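Local coordinates for protein retinol dehydratase (Spodoptera frugiperda, PDB 1FMJ) that dehydrates retinol to anhydroretinol, using a sulfotransferase fold that binds the nucleotide cofactor, probably by way of a sulfated retinol intermediate, at residues 25-29 / 212-216; 52-56 / 144-148; 175-180 / 237-243. All blocks are in the same frame, centred on the assembly; numbering follows the deposited sequence.

Overall arrangement
The three contacts lie around the sulfotransferase fold, each away from the retinol and nucleotide sites. Interactions 1 and 2 tie N-terminal residues to later helices, and interaction 2 falls within the stretch of chain that interaction 1 spans; their centres are about 28 Å apart. Interaction 3 joins the starts of two neighbouring strands of the parallel sheet, on the opposite side of the chain's centre from interaction 1, about 35 Å away between centres. Interactions 2 and 3 are closer, about 22 Å between centres. The side chains of L28 and P145 lie about 11 and 13 Å from the retinol; those of F213 and M180 lie about 11 and 13 Å from the adenosine-3'-5'-diphosphate.

Interaction 1 of 3, residues 25-29 / 212-216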
loop_
_atom_site.group_PDB
_atom_site.type_symbol
_atom_site.label_atom_id
_atom_site.label_comp_id
_atom_site.label_asym_id
_atom_site.label_seq_id
_atom_site.Cartn_x
_atom_site.Cartn_y
_atom_site.Cartn_z
ATOM N N LYS A 25 7.890 4.386 19.517
ATOM C CA LYS A 25 8.916 3.524 20.101
ATOM C C LYS A 25 8.342 2.541 21.122
ATOM O O LYS A 25 9.089 1.801 21.766
ATOM C CB LYS A 25 9.994 4.376 20.783
ATOM C CG LYS A 25 10.870 5.183 19.839
ATOM C CD LYS A 25 11.838 4.283 19.089
ATOM C CE LYS A 25 12.782 5.098 18.227
ATOM N NZ LYS A 25 12.033 5.975 17.293
ATOM N N ALA A 26 7.022 2.541 21.269
ATOM C CA ALA A 26 6.352 1.654 22.211
ATOM C C ALA A 26 5.563 0.573 21.478
ATOM O O ALA A 26 4.983 -0.318 22.097
ATOM C CB ALA A 26 5.428 2.460 23.105
ATOM N N ASN A 27 5.543 0.665 20.154
ATOM C CA ASN A 27 4.832 -0.296 19.324
ATOM C C ASN A 27 5.692 -0.767 18.160
ATOM O O ASN A 27 5.562 -1.903 17.707
ATOM C CB ASN A 27 3.555 0.331 18.765
ATOM C CG ASN A 27 2.447 0.412 19.789
ATOM O OD1 ASN A 27 2.637 0.914 20.905
ATOM N ND2 ASN A 27 1.270 -0.078 19.413
ATOM N N LEU A 28 6.567 0.115 17.684
ATOM C CA LEU A 28 7.430 -0.195 16.548
ATOM C C LEU A 28 8.912 -0.088 16.915
ATOM O O LEU A 28 9.781 -0.248 16.055
ATOM C CB LEU A 28 7.131 0.778 15.406
ATOM C CG LEU A 28 5.669 1.189 15.202
ATOM C CD1 LEU A 28 5.589 2.386 14.277
ATOM C CD2 LEU A 28 4.890 0.025 14.628
ATOM N N GLY A 29 9.187 0.179 18.190
ATOM C CA GLY A 29 10.557 0.340 18.654
ATOM C C GLY A 29 11.545 -0.747 18.265
ATOM O O GLY A 29 12.663 -0.456 17.851
ATOM N N ASP A 212 -3.214 -0.335 20.688
ATOM C CA ASP A 212 -2.013 0.497 20.657
ATOM C C ASP A 212 -1.741 0.849 19.198
ATOM O O ASP A 212 -1.253 1.932 18.881
ATOM C CB ASP A 212 -0.786 -0.239 21.195
ATOM C CG ASP A 212 -0.912 -0.614 22.647
ATOM O OD1 ASP A 212 -1.506 0.168 23.413
ATOM O OD2 ASP A 212 -0.392 -1.689 23.018
ATOM N N PHE A 213 -2.046 -0.088 18.311
ATOM C CA PHE A 213 -1.829 0.142 16.893
ATOM C C PHE A 213 -2.813 1.213 16.424
ATOM O O PHE A 213 -2.455 2.098 15.645
ATOM C CB PHE A 213 -2.032 -1.149 16.097
ATOM C CG PHE A 213 -1.693 -1.014 14.639
ATOM C CD1 PHE A 213 -0.367 -1.074 14.211
ATOM C CD2 PHE A 213 -2.685 -0.762 13.699
ATOM C CE1 PHE A 213 -0.039 -0.883 12.866
ATOM C CE2 PHE A 213 -2.363 -0.569 12.349
ATOM C CZ PHE A 213 -1.039 -0.630 11.937
ATOM N N TRP A 214 -4.051 1.130 16.912
ATOM C CA TRP A 214 -5.093 2.092 16.553
ATOM C C TRP A 214 -4.782 3.507 17.024
ATOM O O TRP A 214 -5.061 4.475 16.315
ATOM C CB TRP A 214 -6.442 1.655 17.119
ATOM C CG TRP A 214 -7.475 2.755 17.123
ATOM C CD1 TRP A 214 -7.950 3.429 18.212
ATOM C CD2 TRP A 214 -8.153 3.301 15.987
ATOM N NE1 TRP A 214 -8.885 4.358 17.826
ATOM C CE2 TRP A 214 -9.030 4.300 16.465
ATOM C CE3 TRP A 214 -8.106 3.041 14.608
ATOM C CZ2 TRP A 214 -9.857 5.042 15.614
ATOM C CZ3 TRP A 214 -8.925 3.778 13.762
ATOM C CH2 TRP A 214 -9.790 4.769 14.269
ATOM N N GLU A 215 -4.228 3.632 18.223
ATOM C CA GLU A 215 -3.870 4.945 18.753
ATOM C C GLU A 215 -2.886 5.610 17.796
ATOM O O GLU A 215 -3.026 6.776 17.436
ATOM C CB GLU A 215 -3.201 4.818 20.122
ATOM C CG GLU A 215 -4.101 4.327 21.250
ATOM C CD GLU A 215 -5.282 5.250 21.504
ATOM O OE1 GLU A 215 -5.139 6.474 21.270
ATOM O OE2 GLU A 215 -6.344 4.748 21.948
ATOM N N MET A 216 -1.883 4.838 17.399
ATOM C CA MET A 216 -0.834 5.298 16.505
ATOM C C MET A 216 -1.396 5.638 15.136
ATOM O O MET A 216 -1.173 6.736 14.615
ATOM C CB MET A 216 0.238 4.205 16.397
ATOM C CG MET A 216 1.329 4.431 15.356
ATOM S SD MET A 216 2.704 3.238 15.558
ATOM C CE MET A 216 1.800 1.663 15.730
#
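L28 and M216 meet end on, and both are buried. The sulfur leads: M216 SD lies 3.3 Å from L28 CD1, a tight approach for a sulfur and a methyl carbon, and beyond it the methyl group M216 CE turns in to 3.7 Å from the other branch, L28 CD2. M216 is extended through its first two torsions, and the bend at the third (chi3 47°) turns CE toward L28 CD2 and N27 CB, the latter 3.8 Å from it. One thioether end therefore packs against two consecutive residues of the loop. N27 points its amide at D212, with its CG 3.6 Å from D212 CB. The fine placing of this amide is doubtful, since ND2 is modelled too close to D212 CB and OD1 sits 2.9 Å from A26 O, one acceptor facing another. As modelled, its plane stands 82° from that of the D212 carboxylate. N27 ND2 also comes within 3.3 Å of D212 O, but the angle is poor and this is no hydrogen bond; the same carbonyl accepts a weak bond from M216 N within the helix.

In the fold, the loop after helix 18-24 is here laid on helix 210-218 of the sulfotransferase domain. The same loop soon reaches F31, a residue of the retinol pocket.

Further out, a backbone hydrogen bond to N205 holds N27, and the neighbouring L204 packs on both L28 and F213. N209 OD1 accepts from D212 N near the start of the helix. W214 faces away from the loop; it hydrogen-bonds Q330 through NE1 and packs on M327 and A331, which anchors this side of the helix to helix 325-338.

Interaction 2 of 3, residues 52-56 / 144-148; sequences DAANI and RPGSS
D52 swings its carboxylate across to S147 because its CG lies opposite the backbone N (chi1 -165°), while in S147 the first torsion (chi1 62°) brings the hydroxyl round to the side where the backbone N-H already faces the acid. The two donors then take one carboxylate oxygen each. S147 OG gives its proton to D52 OD1 over a short 2.5 Å, and S147 N donates to D52 OD2 at 3.1 Å in a nearly straight bond, 171° at the hydrogen. Both oxygens use their syn lone pairs, so the two bonds leave the carboxylate from its open end and fix its rotation.

P145 closes over the flat of the same group: its CB sits almost directly above D52 CG, 3.3 Å away. G146 N is also near D52 OD2, but the angle is too poor for a hydrogen bond. On the other helix N55 CB lies 3.5 Å from S147 OG, and I56 CG1 touches S147 CB more loosely, at 4.1 Å. S148 turns back within its own turn, its OG donating to P145 O at 2.7 Å.

F109 also touches D52, and Y49 packs on I56. The buried acid faces the N-terminal end of helix 146-152, whose dipole, with the two donors, would be expected to favour its ionised form. D52 itself stands just ahead of helix 53-57 yet makes no capping bond there, since its carboxylate reaches across to the other helix. At the N-terminus of helix 146-152, where P145 holds the N-cap position, a carboxylate from another part of the chain thus accepts from a first-turn N-H and a serine hydroxyl, joining the helix before parallel strand 66-70 to the one after helix 132-142, which carries L139 and S142 of the retinol pocket.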
loop_
_atom_site.group_PDB
_atom_site.type_symbol
_atom_site.label_atom_id
_atom_site.label_comp_id
_atom_site.label_asym_id
_atom_site.label_seq_id
_atom_site.Cartn_x
_atom_site.Cartn_y
_atom_site.Cartn_z
ATOM N N ASP A 52 15.755 9.456 -1.577
ATOM C CA ASP A 52 15.171 9.377 -2.917
ATOM C C ASP A 52 13.922 10.249 -3.097
ATOM O O ASP A 52 13.290 10.223 -4.155
ATOM C CB ASP A 52 14.849 7.906 -3.217
ATOM C CG ASP A 52 14.585 7.638 -4.693
ATOM O OD1 ASP A 52 15.328 8.160 -5.542
ATOM O OD2 ASP A 52 13.647 6.878 -5.006
ATOM N N ALA A 53 13.576 11.033 -2.080
ATOM C CA ALA A 53 12.378 11.881 -2.144
ATOM C C ALA A 53 12.362 12.886 -3.299
ATOM O O ALA A 53 11.366 13.007 -4.010
ATOM C CB ALA A 53 12.184 12.611 -0.816
ATOM N N ALA A 54 13.462 13.608 -3.483
ATOM C CA ALA A 54 13.554 14.593 -4.562
ATOM C C ALA A 54 13.480 13.921 -5.938
ATOM O O ALA A 54 12.791 14.405 -6.841
ATOM C CB ALA A 54 14.841 15.372 -4.433
ATOM N N ASN A 55 14.192 12.807 -6.088
ATOM C CA ASN A 55 14.193 12.065 -7.345
ATOM C C ASN A 55 12.787 11.603 -7.704
ATOM O O ASN A 55 12.377 11.670 -8.863
ATOM C CB ASN A 55 15.105 10.844 -7.244
ATOM C CG ASN A 55 16.568 11.198 -7.370
ATOM O OD1 ASN A 55 17.430 10.337 -7.245
ATOM N ND2 ASN A 55 16.856 12.466 -7.620
ATOM N N ILE A 56 12.049 11.133 -6.703
ATOM C CA ILE A 56 10.690 10.666 -6.936
ATOM C C ILE A 56 9.771 11.840 -7.260
ATOM O O ILE A 56 8.807 11.700 -8.000
ATOM C CB ILE A 56 10.163 9.885 -5.714
ATOM C CG1 ILE A 56 10.868 8.525 -5.639
ATOM C CG2 ILE A 56 8.660 9.692 -5.817
ATOM C CD1 ILE A 56 10.696 7.801 -4.310
ATOM N N ARG A 144 17.772 -0.491 -3.368
ATOM C CA ARG A 144 17.693 0.315 -4.578
ATOM C C ARG A 144 16.535 1.313 -4.532
ATOM O O ARG A 144 15.375 0.926 -4.392
ATOM C CB ARG A 144 17.515 -0.603 -5.777
ATOM C CG ARG A 144 18.553 -1.702 -5.847
ATOM C CD ARG A 144 18.149 -2.740 -6.867
ATOM N NE ARG A 144 18.034 -2.165 -8.200
ATOM C CZ ARG A 144 17.481 -2.794 -9.230
ATOM N NH1 ARG A 144 16.991 -4.017 -9.070
ATOM N NH2 ARG A 144 17.421 -2.203 -10.421
ATOM N N PRO A 145 16.834 2.614 -4.649
ATOM C CA PRO A 145 15.761 3.614 -4.618
ATOM C C PRO A 145 14.673 3.283 -5.645
ATOM O O PRO A 145 14.959 2.746 -6.718
ATOM C CB PRO A 145 16.493 4.909 -4.944
ATOM C CG PRO A 145 17.854 4.674 -4.314
ATOM C CD PRO A 145 18.157 3.255 -4.735
ATOM N N GLY A 146 13.427 3.597 -5.309
ATOM C CA GLY A 146 12.330 3.314 -6.216
ATOM C C GLY A 146 12.474 3.973 -7.575
ATOM O O GLY A 146 12.166 3.364 -8.606
ATOM N N SER A 147 12.952 5.216 -7.583
ATOM C CA SER A 147 13.113 5.950 -8.827
ATOM C C SER A 147 14.075 5.268 -9.794
ATOM O O SER A 147 13.845 5.268 -11.002
ATOM C CB SER A 147 13.583 7.380 -8.547
ATOM O OG SER A 147 14.847 7.386 -7.916
ATOM N N SER A 148 15.151 4.686 -9.278
ATOM C CA SER A 148 16.099 4.018 -10.162
ATOM C C SER A 148 15.475 2.772 -10.776
ATOM O O SER A 148 15.801 2.402 -11.902
ATOM C CB SER A 148 17.392 3.663 -9.416
ATOM O OG SER A 148 17.158 2.791 -8.326
#

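Interaction 3 of 3, residues 175-180 / 237-243; sequences LDTVKM and KRHDPNM
N242 ND2 donates to L175 O at 2.7 Å, the shortest bond across this contact. It is nearly straight, 164° at the hydrogen, and the carbonyl oxygen lies close to the amide plane. The other end of the amide, N242 OD1, accepts from K179 NZ at 2.9 Å, the lysine coming in 33° out of the carbonyl plane after a final bend in its chain. A water between K179 NZ and P241 O adds a second link. An alanine in place of N242 would remove both amide bonds and would probably leave L175 O and the lysine ammonium without these mates.

The backbone of N242 works too: its O accepts from M180 N at 2.8 Å, and its N donates to D240 OD1 at 2.6 Å, an Asx turn that holds the loop in shape. One residue on, M180 and M243 form a parallel bridge; the two methionine chains run alongside each other in the same direction, with M180 SD 3.8 Å from M243 CE. L175 CD1 lies against the aliphatic chain of K237, 3.9 Å from its CD, and near M243 CB.

Strands 179-184 and 243-247 are neighbours in the parallel sheet, joined by a beta-alpha-beta crossover through helices 187-200, 210-218 and 227-235. F67 of strand 66-70 packs on M180. The N242 amide uses donor and acceptor ends at once, and the lysine ammonium would probably polarise its C=O; together these bonds are consistent with fixing how the start of edge strand 243-247 lies against 179-184.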
loop_
_atom_site.group_PDB
_atom_site.type_symbol
_atom_site.label_atom_id
_atom_site.label_comp_id
_atom_site.label_asym_id
_atom_site.label_seq_id
_atom_site.Cartn_x
_atom_site.Cartn_y
_atom_site.Cartn_z
ATOM N N LEU A 175 -0.519 13.402 -13.390
ATOM C CA LEU A 175 -1.713 12.901 -14.053
ATOM C C LEU A 175 -1.897 13.438 -15.479
ATOM O O LEU A 175 -2.761 12.963 -16.213
ATOM C CB LEU A 175 -2.950 13.209 -13.202
ATOM C CG LEU A 175 -2.997 12.564 -11.810
ATOM C CD1 LEU A 175 -4.276 12.977 -11.089
ATOM C CD2 LEU A 175 -2.926 11.041 -11.942
ATOM N N ASP A 176 -1.089 14.416 -15.877
ATOM C CA ASP A 176 -1.189 14.930 -17.240
ATOM C C ASP A 176 -0.567 13.890 -18.150
ATOM O O ASP A 176 -0.843 13.848 -19.346
ATOM C CB ASP A 176 -0.410 16.239 -17.429
ATOM C CG ASP A 176 -1.035 17.412 -16.701
ATOM O OD1 ASP A 176 -2.277 17.491 -16.637
ATOM O OD2 ASP A 176 -0.274 18.271 -16.208
ATOM N N THR A 177 0.275 13.040 -17.579
ATOM C CA THR A 177 0.955 12.028 -18.376
ATOM C C THR A 177 0.514 10.587 -18.147
ATOM O O THR A 177 0.316 9.829 -19.099
ATOM C CB THR A 177 2.472 12.092 -18.133
ATOM O OG1 THR A 177 2.923 13.440 -18.305
ATOM C CG2 THR A 177 3.208 11.178 -19.109
ATOM N N VAL A 178 0.359 10.209 -16.886
ATOM C CA VAL A 178 0.008 8.834 -16.560
ATOM C C VAL A 178 -1.395 8.612 -16.031
ATOM O O VAL A 178 -2.065 9.544 -15.580
ATOM C CB VAL A 178 1.020 8.258 -15.531
ATOM C CG1 VAL A 178 2.429 8.581 -15.978
ATOM C CG2 VAL A 178 0.768 8.840 -14.137
ATOM N N LYS A 179 -1.840 7.364 -16.104
ATOM C CA LYS A 179 -3.144 6.997 -15.590
ATOM C C LYS A 179 -2.919 6.396 -14.207
ATOM O O LYS A 179 -1.894 5.755 -13.953
ATOM C CB LYS A 179 -3.827 5.992 -16.519
ATOM C CG LYS A 179 -4.209 6.606 -17.856
ATOM C CD LYS A 179 -4.950 5.638 -18.749
ATOM C CE LYS A 179 -5.219 6.276 -20.099
ATOM N NZ LYS A 179 -5.952 7.572 -19.955
ATOM N N MET A 180 -3.869 6.616 -13.310
ATOM C CA MET A 180 -3.764 6.115 -11.947
ATOM C C MET A 180 -5.099 5.640 -11.408
ATOM O O MET A 180 -6.136 6.262 -11.655
ATOM C CB MET A 180 -3.212 7.213 -11.023
ATOM C CG MET A 180 -3.304 6.898 -9.515
ATOM S SD MET A 180 -2.552 8.182 -8.444
ATOM C CE MET A 180 -0.821 7.929 -8.826
ATOM N N LYS A 237 -8.497 14.991 -6.792
ATOM C CA LYS A 237 -8.139 14.801 -8.198
ATOM C C LYS A 237 -9.002 13.784 -8.938
ATOM O O LYS A 237 -8.730 13.481 -10.099
ATOM C CB LYS A 237 -6.683 14.353 -8.313
ATOM C CG LYS A 237 -5.651 15.424 -8.068
ATOM C CD LYS A 237 -5.437 16.257 -9.309
ATOM C CE LYS A 237 -4.193 17.114 -9.187
ATOM N NZ LYS A 237 -3.857 17.736 -10.506
ATOM N N ARG A 238 -10.043 13.266 -8.293
ATOM C CA ARG A 238 -10.886 12.256 -8.931
ATOM C C ARG A 238 -11.598 12.697 -10.208
ATOM O O ARG A 238 -12.045 11.862 -10.999
ATOM C CB ARG A 238 -11.918 11.718 -7.937
ATOM C CG ARG A 238 -13.013 12.695 -7.521
ATOM C CD ARG A 238 -13.936 12.027 -6.507
ATOM N NE ARG A 238 -15.119 12.820 -6.186
ATOM C CZ ARG A 238 -15.090 14.033 -5.646
ATOM N NH1 ARG A 238 -13.931 14.609 -5.359
ATOM N NH2 ARG A 238 -16.226 14.675 -5.389
ATOM N N HIS A 239 -11.709 14.007 -10.400
ATOM C CA HIS A 239 -12.377 14.558 -11.575
ATOM C C HIS A 239 -11.551 14.339 -12.840
ATOM O O HIS A 239 -12.103 14.114 -13.920
ATOM C CB HIS A 239 -12.634 16.054 -11.360
ATOM C CG HIS A 239 -13.392 16.357 -10.102
ATOM N ND1 HIS A 239 -13.387 17.602 -9.509
ATOM C CD2 HIS A 239 -14.167 15.570 -9.316
ATOM C CE1 HIS A 239 -14.123 17.569 -8.411
ATOM N NE2 HIS A 239 -14.606 16.347 -8.271
ATOM N N ASP A 240 -10.230 14.399 -12.688
ATOM C CA ASP A 240 -9.289 14.219 -13.790
ATOM C C ASP A 240 -9.544 12.923 -14.568
ATOM O O ASP A 240 -9.780 11.868 -13.983
ATOM C CB ASP A 240 -7.855 14.228 -13.251
ATOM C CG ASP A 240 -6.808 14.281 -14.357
ATOM O OD1 ASP A 240 -6.769 13.363 -15.201
ATOM O OD2 ASP A 240 -6.016 15.247 -14.374
ATOM N N PRO A 241 -9.508 12.997 -15.907
ATOM C CA PRO A 241 -9.737 11.823 -16.752
ATOM C C PRO A 241 -8.719 10.701 -16.553
ATOM O O PRO A 241 -8.999 9.558 -16.890
ATOM C CB PRO A 241 -9.676 12.398 -18.168
ATOM C CG PRO A 241 -10.182 13.786 -17.981
ATOM C CD PRO A 241 -9.468 14.224 -16.722
ATOM N N ASN A 242 -7.547 11.027 -16.016
ATOM C CA ASN A 242 -6.501 10.025 -15.798
ATOM C C ASN A 242 -6.463 9.473 -14.380
ATOM O O ASN A 242 -5.500 8.806 -13.983
ATOM C CB ASN A 242 -5.128 10.593 -16.169
ATOM C CG ASN A 242 -4.899 10.613 -17.669
ATOM O OD1 ASN A 242 -5.621 9.966 -18.424
ATOM N ND2 ASN A 242 -3.881 11.338 -18.105
ATOM N N MET A 243 -7.522 9.747 -13.624
ATOM C CA MET A 243 -7.632 9.272 -12.251
ATOM C C MET A 243 -8.928 8.504 -12.052
ATOM O O MET A 243 -9.994 8.951 -12.475
ATOM C CB MET A 243 -7.585 10.442 -11.265
ATOM C CG MET A 243 -8.020 10.079 -9.839
ATOM S SD MET A 243 -6.917 8.908 -8.990
ATOM C CE MET A 243 -5.863 10.031 -8.129
HETATM O O HOH W 1 -8.237 7.387 -18.420
#